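Local coordinates for protein escrt-iii (Sulfolobus solfataricus, PDB 2XVC) that probably takes part in archaeal cell division as an ESCRT-III protein, its winged-helix domain binding a peptide in a way consistent with recruitment to the membrane, at residues A[10-15]-A[47-52]; A[26-31]-A[41-46]. All coordinates share one frame; numbering follows the deposited sequence.

Contact 1: A[10-15]-A[47-52]; sequences ITEREL and EALKNK
Glu12 reaches Lys52 and Ala48 across the contact, which joins the first helix of the winged-helix domain to the C-terminal end of helix 39-51. Thr11 is the N-cap of helix 12-21: its OG1 accepts from Glu14 N at 3.1 Å, while its own N gives a nearly straight bond (169°) to Glu14 OE1, completing a capping box. Glu12 holds CG anti to its carbonyl carbon (chi1 -64°) and then runs extended, which carries the carboxylate to the end of helix 39-51. There OE1 accepts from NZ of Lys52, the residue just past the helix, at 2.8 Å on the syn side, 23° out of the carboxylate plane; the two long side chains cross at about a right angle. Glu12 OE2 lies 3.4 Å from CB of Ala48, a side chain small enough to let the carboxylate come close. The base of Glu12 is apolar, with CB 4.0 Å from Leu49 CD2. Farther on, buried Leu15 CD2 meets Leu49 CD1 at 4.2 Å, and Leu15 also touches Leu45 and Leu46. An acid at a helix start and a lysine just past a helix end each probably suit the local dipole, so this salt bridge is likely to be favoured at both ends.

Contact 2: A[26-31]-A[41-46]; sequences LDIEHF and EVVKLL
Val42 sits at the middle of the tight part, its two methyls parted between different neighbours. CG1 lies anti to the backbone N (chi1 177°) and meets Leu26 CD2 at 4.0 Å and Ile28 CG1 at 4.1 Å; CG2 approaches the Phe31 ring obliquely, 3.7 Å from CD1. A beta-branched residue suits this place, since it fills both directions close to the backbone. A turn further along helix 39-51, Leu46 and Leu26 reach toward each other tip to tip, Leu46 CD1 to Leu26 CD2 at 3.7 Å, and Leu46 CD1 also lies 3.8 Å from Ile28 CD1. Two long, branched side chains can thus bridge the space between strand and helix. This is the helix-turn-helix of a winged-helix domain: helix 28-35 packs on helix 39-51, and strand 25-27 leads into the first of them. Ile28, sliding past Val42 in the opposite direction, sends its extended end between Val43 and Leu46. Cut back to alanine, Ile28 would lose the CD1 that touches both, which would probably open a gap beside Leu46 CD1 and take from Val43 CG2 its contact across the two segments. At Val43 the packing thins: Val43 crosses Ile28 at about a right angle, its CG2 3.9 Å from CD1 of Ile28. A bound peptide lies along strand 25-27, pairing in parallel with Leu26 and Asp27; its backbone rests on Ile28 and an apolar side chain of it on Leu46. Farther out, Asp27 N-caps helix 28-35, OD1 taking His30 N at 3.0 Å from above the carboxylate plane, and exposed Glu29 forms a salt bridge with Lys39.

After the histidine-rich N-terminal stretch the chain enters segment 10-15 and helix 12-21; the loop opened there is closed by contact 1 when the end of helix 39-51 comes back beside it. Between these two segments the chain runs through strand 25-27 and helix 28-35, then turns into the earlier part of helix 39-51, so that contact 2 closes a shorter loop wholly within the longer one. Helix 39-51 serves both, giving its middle to 26-31 and its last turns to 10-15. The two meet in one core: Leu45, within contact 2, packs against Ile10, Glu12 and Leu15, and Ile10 CD1 reaches Phe31 CZ at 3.6 Å. All three helices and the first strand are thereby tied together.

Contact 1: A[10-15]-A[47-52]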
ATOM      1  N   ILE A  10      -9.365   1.391  -4.581  1.00 48.81           N
ATOM      2  CA  ILE A  10      -8.828   2.666  -4.123  1.00 48.30           C
ATOM      3  C   ILE A  10      -7.787   3.182  -5.117  1.00 48.32           C
ATOM      4  O   ILE A  10      -7.297   2.428  -5.958  1.00 48.06           O
ATOM      5  CB  ILE A  10      -8.236   2.580  -2.689  1.00 48.30           C
ATOM      6  CG1 ILE A  10      -7.155   1.495  -2.602  1.00 47.92           C
ATOM      7  CG2 ILE A  10      -9.354   2.370  -1.641  1.00 47.72           C
ATOM      8  CD1 ILE A  10      -6.288   1.605  -1.360  1.00 47.86           C
ATOM      9  N   THR A  11      -7.464   4.469  -5.021  1.00 48.31           N
ATOM     10  CA  THR A  11      -6.453   5.083  -5.882  1.00 48.39           C
ATOM     11  C   THR A  11      -5.064   4.980  -5.247  1.00 48.32           C
ATOM     12  O   THR A  11      -4.936   4.766  -4.035  1.00 48.04           O
ATOM     13  CB  THR A  11      -6.758   6.571  -6.125  1.00 48.41           C
ATOM     14  OG1 THR A  11      -6.689   7.274  -4.880  1.00 48.96           O
ATOM     15  CG2 THR A  11      -8.157   6.757  -6.744  1.00 48.62           C
ATOM     16  N   GLU A  12      -4.031   5.154  -6.068  1.00 48.23           N
ATOM     17  CA  GLU A  12      -2.651   5.189  -5.594  1.00 48.30           C
ATOM     18  C   GLU A  12      -2.450   6.265  -4.533  1.00 48.03           C
ATOM     19  O   GLU A  12      -1.736   6.050  -3.551  1.00 47.64           O
ATOM     20  CB  GLU A  12      -1.692   5.427  -6.759  1.00 48.73           C
ATOM     21  CG  GLU A  12      -1.683   4.309  -7.784  1.00 50.36           C
ATOM     22  CD  GLU A  12      -0.833   4.626  -9.004  1.00 52.86           C
ATOM     23  OE1 GLU A  12       0.072   5.485  -8.903  1.00 53.94           O
ATOM     24  OE2 GLU A  12      -1.070   4.001 -10.066  1.00 53.94           O
ATOM     25  N   ARG A  13      -3.093   7.416  -4.747  1.00 47.72           N
ATOM     26  CA  ARG A  13      -3.023   8.560  -3.841  1.00 47.66           C
ATOM     27  C   ARG A  13      -3.605   8.216  -2.471  1.00 46.52           C
ATOM     28  O   ARG A  13      -3.025   8.568  -1.441  1.00 46.16           O
ATOM     29  CB  ARG A  13      -3.752   9.772  -4.449  1.00 48.18           C
ATOM     30  CG  ARG A  13      -3.584  11.077  -3.668  1.00 51.15           C
ATOM     31  CD  ARG A  13      -2.204  11.683  -3.905  1.00 56.73           C
ATOM     32  NE  ARG A  13      -1.669  12.321  -2.702  1.00 60.64           N
ATOM     33  CZ  ARG A  13      -0.392  12.664  -2.533  1.00 62.93           C
ATOM     34  NH1 ARG A  13       0.502  12.437  -3.491  1.00 63.80           N
ATOM     35  NH2 ARG A  13      -0.003  13.237  -1.399  1.00 64.06           N
ATOM     36  N   GLU A  14      -4.748   7.530  -2.474  1.00 45.50           N
ATOM     37  CA  GLU A  14      -5.373   7.058  -1.240  1.00 44.66           C
ATOM     38  C   GLU A  14      -4.458   6.106  -0.473  1.00 43.42           C
ATOM     39  O   GLU A  14      -4.283   6.250   0.739  1.00 42.90           O
ATOM     40  CB  GLU A  14      -6.721   6.391  -1.529  1.00 45.06           C
ATOM     41  CG  GLU A  14      -7.853   7.388  -1.745  1.00 47.53           C
ATOM     42  CD  GLU A  14      -9.131   6.736  -2.243  1.00 50.21           C
ATOM     43  OE1 GLU A  14      -9.073   5.930  -3.201  1.00 51.01           O
ATOM     44  OE2 GLU A  14     -10.198   7.036  -1.670  1.00 52.87           O
ATOM     45  N   LEU A  15      -3.857   5.153  -1.180  1.00 42.16           N
ATOM     46  CA  LEU A  15      -2.943   4.220  -0.525  1.00 41.25           C
ATOM     47  C   LEU A  15      -1.729   4.945   0.059  1.00 41.00           C
ATOM     48  O   LEU A  15      -1.343   4.686   1.202  1.00 40.74           O
ATOM     49  CB  LEU A  15      -2.517   3.083  -1.458  1.00 40.72           C
ATOM     50  CG  LEU A  15      -1.632   2.016  -0.796  1.00 40.19           C
ATOM     51  CD1 LEU A  15      -2.339   1.377   0.390  1.00 38.00           C
ATOM     52  CD2 LEU A  15      -1.199   0.961  -1.796  1.00 39.10           C
ATOM     53  N   GLU A  47       3.248  -1.469  -6.303  1.00 43.86           N
ATOM     54  CA  GLU A  47       4.207  -1.558  -7.404  1.00 44.79           C
ATOM     55  C   GLU A  47       4.229  -0.290  -8.246  1.00 44.96           C
ATOM     56  O   GLU A  47       5.300   0.177  -8.625  1.00 45.40           O
ATOM     57  CB  GLU A  47       3.940  -2.783  -8.287  1.00 45.01           C
ATOM     58  CG  GLU A  47       4.205  -4.128  -7.601  1.00 46.20           C
ATOM     59  CD  GLU A  47       5.645  -4.304  -7.112  1.00 48.06           C
ATOM     60  OE1 GLU A  47       6.557  -3.579  -7.573  1.00 48.93           O
ATOM     61  OE2 GLU A  47       5.865  -5.185  -6.257  1.00 49.41           O
ATOM     62  N   ALA A  48       3.052   0.269  -8.520  1.00 45.28           N
ATOM     63  CA  ALA A  48       2.944   1.518  -9.275  1.00 45.52           C
ATOM     64  C   ALA A  48       3.555   2.698  -8.514  1.00 45.74           C
ATOM     65  O   ALA A  48       4.222   3.543  -9.115  1.00 45.76           O
ATOM     66  CB  ALA A  48       1.496   1.802  -9.650  1.00 45.41           C
ATOM     67  N   LEU A  49       3.337   2.742  -7.198  1.00 45.74           N
ATOM     68  CA  LEU A  49       3.967   3.743  -6.331  1.00 45.93           C
ATOM     69  C   LEU A  49       5.489   3.593  -6.305  1.00 46.46           C
ATOM     70  O   LEU A  49       6.216   4.585  -6.372  1.00 46.27           O
ATOM     71  CB  LEU A  49       3.409   3.667  -4.904  1.00 45.67           C
ATOM     72  CG  LEU A  49       1.978   4.162  -4.672  1.00 45.20           C
ATOM     73  CD1 LEU A  49       1.527   3.858  -3.246  1.00 43.33           C
ATOM     74  CD2 LEU A  49       1.855   5.656  -4.975  1.00 44.15           C
ATOM     75  N   LYS A  50       5.957   2.350  -6.213  1.00 47.03           N
ATOM     76  CA  LYS A  50       7.381   2.046  -6.212  1.00 48.17           C
ATOM     77  C   LYS A  50       8.032   2.434  -7.539  1.00 48.90           C
ATOM     78  O   LYS A  50       9.083   3.077  -7.555  1.00 49.18           O
ATOM     79  CB  LYS A  50       7.607   0.561  -5.923  1.00 48.13           C
ATOM     80  CG  LYS A  50       9.060   0.190  -5.668  1.00 49.55           C
ATOM     81  CD  LYS A  50       9.238  -1.310  -5.452  1.00 51.69           C
ATOM     82  CE  LYS A  50       9.383  -2.047  -6.776  1.00 53.45           C
ATOM     83  NZ  LYS A  50       9.751  -3.479  -6.567  1.00 54.44           N
ATOM     84  N   ASN A  51       7.391   2.060  -8.645  1.00 49.63           N
ATOM     85  CA  ASN A  51       7.919   2.339  -9.983  1.00 50.38           C
ATOM     86  C   ASN A  51       7.897   3.822 -10.358  1.00 50.16           C
ATOM     87  O   ASN A  51       8.681   4.256 -11.196  1.00 50.60           O
ATOM     88  CB  ASN A  51       7.223   1.475 -11.045  1.00 50.74           C
ATOM     89  CG  ASN A  51       7.500  -0.022 -10.865  1.00 52.32           C
ATOM     90  OD1 ASN A  51       8.530  -0.422 -10.311  1.00 54.06           O
ATOM     91  ND2 ASN A  51       6.574  -0.852 -11.333  1.00 53.78           N
ATOM     92  N   LYS A  52       7.026   4.599  -9.717  1.00 49.89           N
ATOM     93  CA  LYS A  52       7.038   6.058  -9.857  1.00 49.19           C
ATOM     94  C   LYS A  52       8.044   6.734  -8.922  1.00 48.59           C
ATOM     95  O   LYS A  52       8.138   7.964  -8.892  1.00 48.75           O
ATOM     96  CB  LYS A  52       5.642   6.637  -9.625  1.00 49.43           C
ATOM     97  CG  LYS A  52       4.658   6.326 -10.733  1.00 50.09           C
ATOM     98  CD  LYS A  52       3.280   6.854 -10.394  1.00 51.35           C
ATOM     99  CE  LYS A  52       2.252   6.274 -11.344  1.00 52.40           C
ATOM    100  NZ  LYS A  52       0.928   6.899 -11.134  1.00 52.93           N
TER

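Contact 2: A[26-31]-A[41-46]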
ATOM      1  N   LEU A  26       2.469  -0.786   6.403  1.00 36.30           N
ATOM      2  CA  LEU A  26       1.347  -1.408   5.729  1.00 35.91           C
ATOM      3  C   LEU A  26       1.375  -2.911   5.940  1.00 36.01           C
ATOM      4  O   LEU A  26       2.341  -3.580   5.567  1.00 35.89           O
ATOM      5  CB  LEU A  26       1.372  -1.089   4.226  1.00 35.77           C
ATOM      6  CG  LEU A  26       0.263  -1.706   3.372  1.00 36.02           C
ATOM      7  CD1 LEU A  26      -1.100  -1.093   3.690  1.00 36.99           C
ATOM      8  CD2 LEU A  26       0.584  -1.563   1.893  1.00 36.06           C
ATOM      9  N   ASP A  27       0.306  -3.424   6.541  1.00 35.91           N
ATOM     10  CA  ASP A  27       0.103  -4.853   6.709  1.00 36.20           C
ATOM     11  C   ASP A  27      -0.932  -5.242   5.666  1.00 36.20           C
ATOM     12  O   ASP A  27      -2.119  -4.965   5.831  1.00 36.29           O
ATOM     13  CB  ASP A  27      -0.375  -5.129   8.145  1.00 36.28           C
ATOM     14  CG  ASP A  27      -0.715  -6.594   8.400  1.00 36.95           C
ATOM     15  OD1 ASP A  27      -1.004  -7.351   7.455  1.00 36.35           O
ATOM     16  OD2 ASP A  27      -0.709  -6.985   9.585  1.00 40.14           O
ATOM     17  N   ILE A  28      -0.480  -5.858   4.574  1.00 36.33           N
ATOM     18  CA  ILE A  28      -1.363  -6.128   3.449  1.00 36.99           C
ATOM     19  C   ILE A  28      -2.551  -6.997   3.862  1.00 37.92           C
ATOM     20  O   ILE A  28      -3.687  -6.729   3.461  1.00 37.53           O
ATOM     21  CB  ILE A  28      -0.619  -6.721   2.237  1.00 36.74           C
ATOM     22  CG1 ILE A  28       0.408  -5.709   1.705  1.00 36.86           C
ATOM     23  CG2 ILE A  28      -1.604  -7.094   1.138  1.00 36.89           C
ATOM     24  CD1 ILE A  28       1.072  -6.104   0.389  1.00 36.58           C
ATOM     25  N   GLU A  29      -2.292  -8.007   4.690  1.00 39.03           N
ATOM     26  CA  GLU A  29      -3.360  -8.872   5.204  1.00 40.48           C
ATOM     27  C   GLU A  29      -4.416  -8.053   5.957  1.00 40.04           C
ATOM     28  O   GLU A  29      -5.599  -8.106   5.622  1.00 40.15           O
ATOM     29  CB  GLU A  29      -2.772  -9.975   6.102  1.00 41.11           C
ATOM     30  CG  GLU A  29      -3.747 -11.106   6.475  1.00 45.92           C
ATOM     31  CD  GLU A  29      -4.217 -11.927   5.271  1.00 50.96           C
ATOM     32  OE1 GLU A  29      -3.449 -12.077   4.289  1.00 53.96           O
ATOM     33  OE2 GLU A  29      -5.363 -12.431   5.308  1.00 53.99           O
ATOM     34  N   HIS A  30      -3.975  -7.295   6.960  1.00 39.83           N
ATOM     35  CA  HIS A  30      -4.844  -6.419   7.746  1.00 39.71           C
ATOM     36  C   HIS A  30      -5.584  -5.404   6.861  1.00 39.21           C
ATOM     37  O   HIS A  30      -6.803  -5.262   6.968  1.00 39.01           O
ATOM     38  CB  HIS A  30      -4.021  -5.709   8.828  1.00 40.20           C
ATOM     39  CG  HIS A  30      -4.794  -4.716   9.642  1.00 41.86           C
ATOM     40  ND1 HIS A  30      -5.609  -5.085  10.690  1.00 43.70           N
ATOM     41  CD2 HIS A  30      -4.858  -3.362   9.575  1.00 43.50           C
ATOM     42  CE1 HIS A  30      -6.151  -4.006  11.227  1.00 44.22           C
ATOM     43  NE2 HIS A  30      -5.714  -2.947  10.567  1.00 44.75           N
ATOM     44  N   PHE A  31      -4.850  -4.726   5.976  1.00 38.62           N
ATOM     45  CA  PHE A  31      -5.429  -3.701   5.104  1.00 38.12           C
ATOM     46  C   PHE A  31      -6.521  -4.268   4.204  1.00 38.41           C
ATOM     47  O   PHE A  31      -7.578  -3.658   4.045  1.00 37.82           O
ATOM     48  CB  PHE A  31      -4.345  -3.022   4.263  1.00 37.92           C
ATOM     49  CG  PHE A  31      -4.840  -1.843   3.470  1.00 37.10           C
ATOM     50  CD1 PHE A  31      -5.332  -2.010   2.179  1.00 36.00           C
ATOM     51  CD2 PHE A  31      -4.814  -0.566   4.019  1.00 37.18           C
ATOM     52  CE1 PHE A  31      -5.800  -0.920   1.439  1.00 36.13           C
ATOM     53  CE2 PHE A  31      -5.275   0.535   3.290  1.00 36.54           C
ATOM     54  CZ  PHE A  31      -5.765   0.355   1.998  1.00 35.95           C
ATOM     55  N   GLU A  41      -4.610  -6.434  -5.575  1.00 43.79           N
ATOM     56  CA  GLU A  41      -4.839  -5.038  -5.937  1.00 43.38           C
ATOM     57  C   GLU A  41      -3.971  -4.090  -5.092  1.00 42.36           C
ATOM     58  O   GLU A  41      -3.446  -3.108  -5.610  1.00 41.84           O
ATOM     59  CB  GLU A  41      -6.329  -4.676  -5.855  1.00 43.72           C
ATOM     60  CG  GLU A  41      -6.660  -3.203  -6.165  1.00 46.49           C
ATOM     61  CD  GLU A  41      -6.271  -2.760  -7.579  1.00 50.23           C
ATOM     62  OE1 GLU A  41      -6.186  -3.618  -8.491  1.00 52.30           O
ATOM     63  OE2 GLU A  41      -6.060  -1.538  -7.777  1.00 52.42           O
ATOM     64  N   VAL A  42      -3.811  -4.399  -3.804  1.00 41.48           N
ATOM     65  CA  VAL A  42      -2.905  -3.637  -2.932  1.00 40.80           C
ATOM     66  C   VAL A  42      -1.470  -3.725  -3.462  1.00 40.89           C
ATOM     67  O   VAL A  42      -0.784  -2.716  -3.576  1.00 40.86           O
ATOM     68  CB  VAL A  42      -2.971  -4.111  -1.452  1.00 40.52           C
ATOM     69  CG1 VAL A  42      -1.966  -3.357  -0.586  1.00 39.04           C
ATOM     70  CG2 VAL A  42      -4.370  -3.924  -0.896  1.00 40.09           C
ATOM     71  N   VAL A  43      -1.040  -4.938  -3.799  1.00 41.36           N
ATOM     72  CA  VAL A  43       0.294  -5.192  -4.357  1.00 41.72           C
ATOM     73  C   VAL A  43       0.494  -4.414  -5.659  1.00 42.24           C
ATOM     74  O   VAL A  43       1.517  -3.750  -5.837  1.00 42.03           O
ATOM     75  CB  VAL A  43       0.523  -6.709  -4.585  1.00 41.64           C
ATOM     76  CG1 VAL A  43       1.763  -6.972  -5.460  1.00 41.79           C
ATOM     77  CG2 VAL A  43       0.648  -7.429  -3.245  1.00 41.59           C
ATOM     78  N   LYS A  44      -0.501  -4.488  -6.542  1.00 42.62           N
ATOM     79  CA  LYS A  44      -0.510  -3.743  -7.798  1.00 43.76           C
ATOM     80  C   LYS A  44      -0.331  -2.235  -7.567  1.00 43.64           C
ATOM     81  O   LYS A  44       0.482  -1.598  -8.240  1.00 43.67           O
ATOM     82  CB  LYS A  44      -1.806  -4.044  -8.568  1.00 44.23           C
ATOM     83  CG  LYS A  44      -1.988  -3.323  -9.905  1.00 46.78           C
ATOM     84  CD  LYS A  44      -3.228  -3.880 -10.615  1.00 50.84           C
ATOM     85  CE  LYS A  44      -3.925  -2.823 -11.462  1.00 53.18           C
ATOM     86  NZ  LYS A  44      -3.270  -2.675 -12.795  1.00 56.09           N
ATOM     87  N   LEU A  45      -1.069  -1.671  -6.605  1.00 43.46           N
ATOM     88  CA  LEU A  45      -0.943  -0.241  -6.287  1.00 43.09           C
ATOM     89  C   LEU A  45       0.422   0.113  -5.693  1.00 42.96           C
ATOM     90  O   LEU A  45       0.978   1.171  -6.000  1.00 42.78           O
ATOM     91  CB  LEU A  45      -2.068   0.229  -5.354  1.00 43.16           C
ATOM     92  CG  LEU A  45      -3.505   0.216  -5.890  1.00 43.39           C
ATOM     93  CD1 LEU A  45      -4.502   0.323  -4.752  1.00 43.12           C
ATOM     94  CD2 LEU A  45      -3.739   1.316  -6.929  1.00 43.83           C
ATOM     95  N   LEU A  46       0.960  -0.769  -4.850  1.00 42.86           N
ATOM     96  CA  LEU A  46       2.288  -0.562  -4.269  1.00 42.88           C
ATOM     97  C   LEU A  46       3.369  -0.558  -5.335  1.00 43.26           C
ATOM     98  O   LEU A  46       4.298   0.246  -5.272  1.00 43.02           O
ATOM     99  CB  LEU A  46       2.620  -1.635  -3.231  1.00 42.74           C
ATOM    100  CG  LEU A  46       2.020  -1.537  -1.830  1.00 42.42           C
ATOM    101  CD1 LEU A  46       2.331  -2.821  -1.081  1.00 40.65           C
ATOM    102  CD2 LEU A  46       2.552  -0.322  -1.077  1.00 41.03           C
TER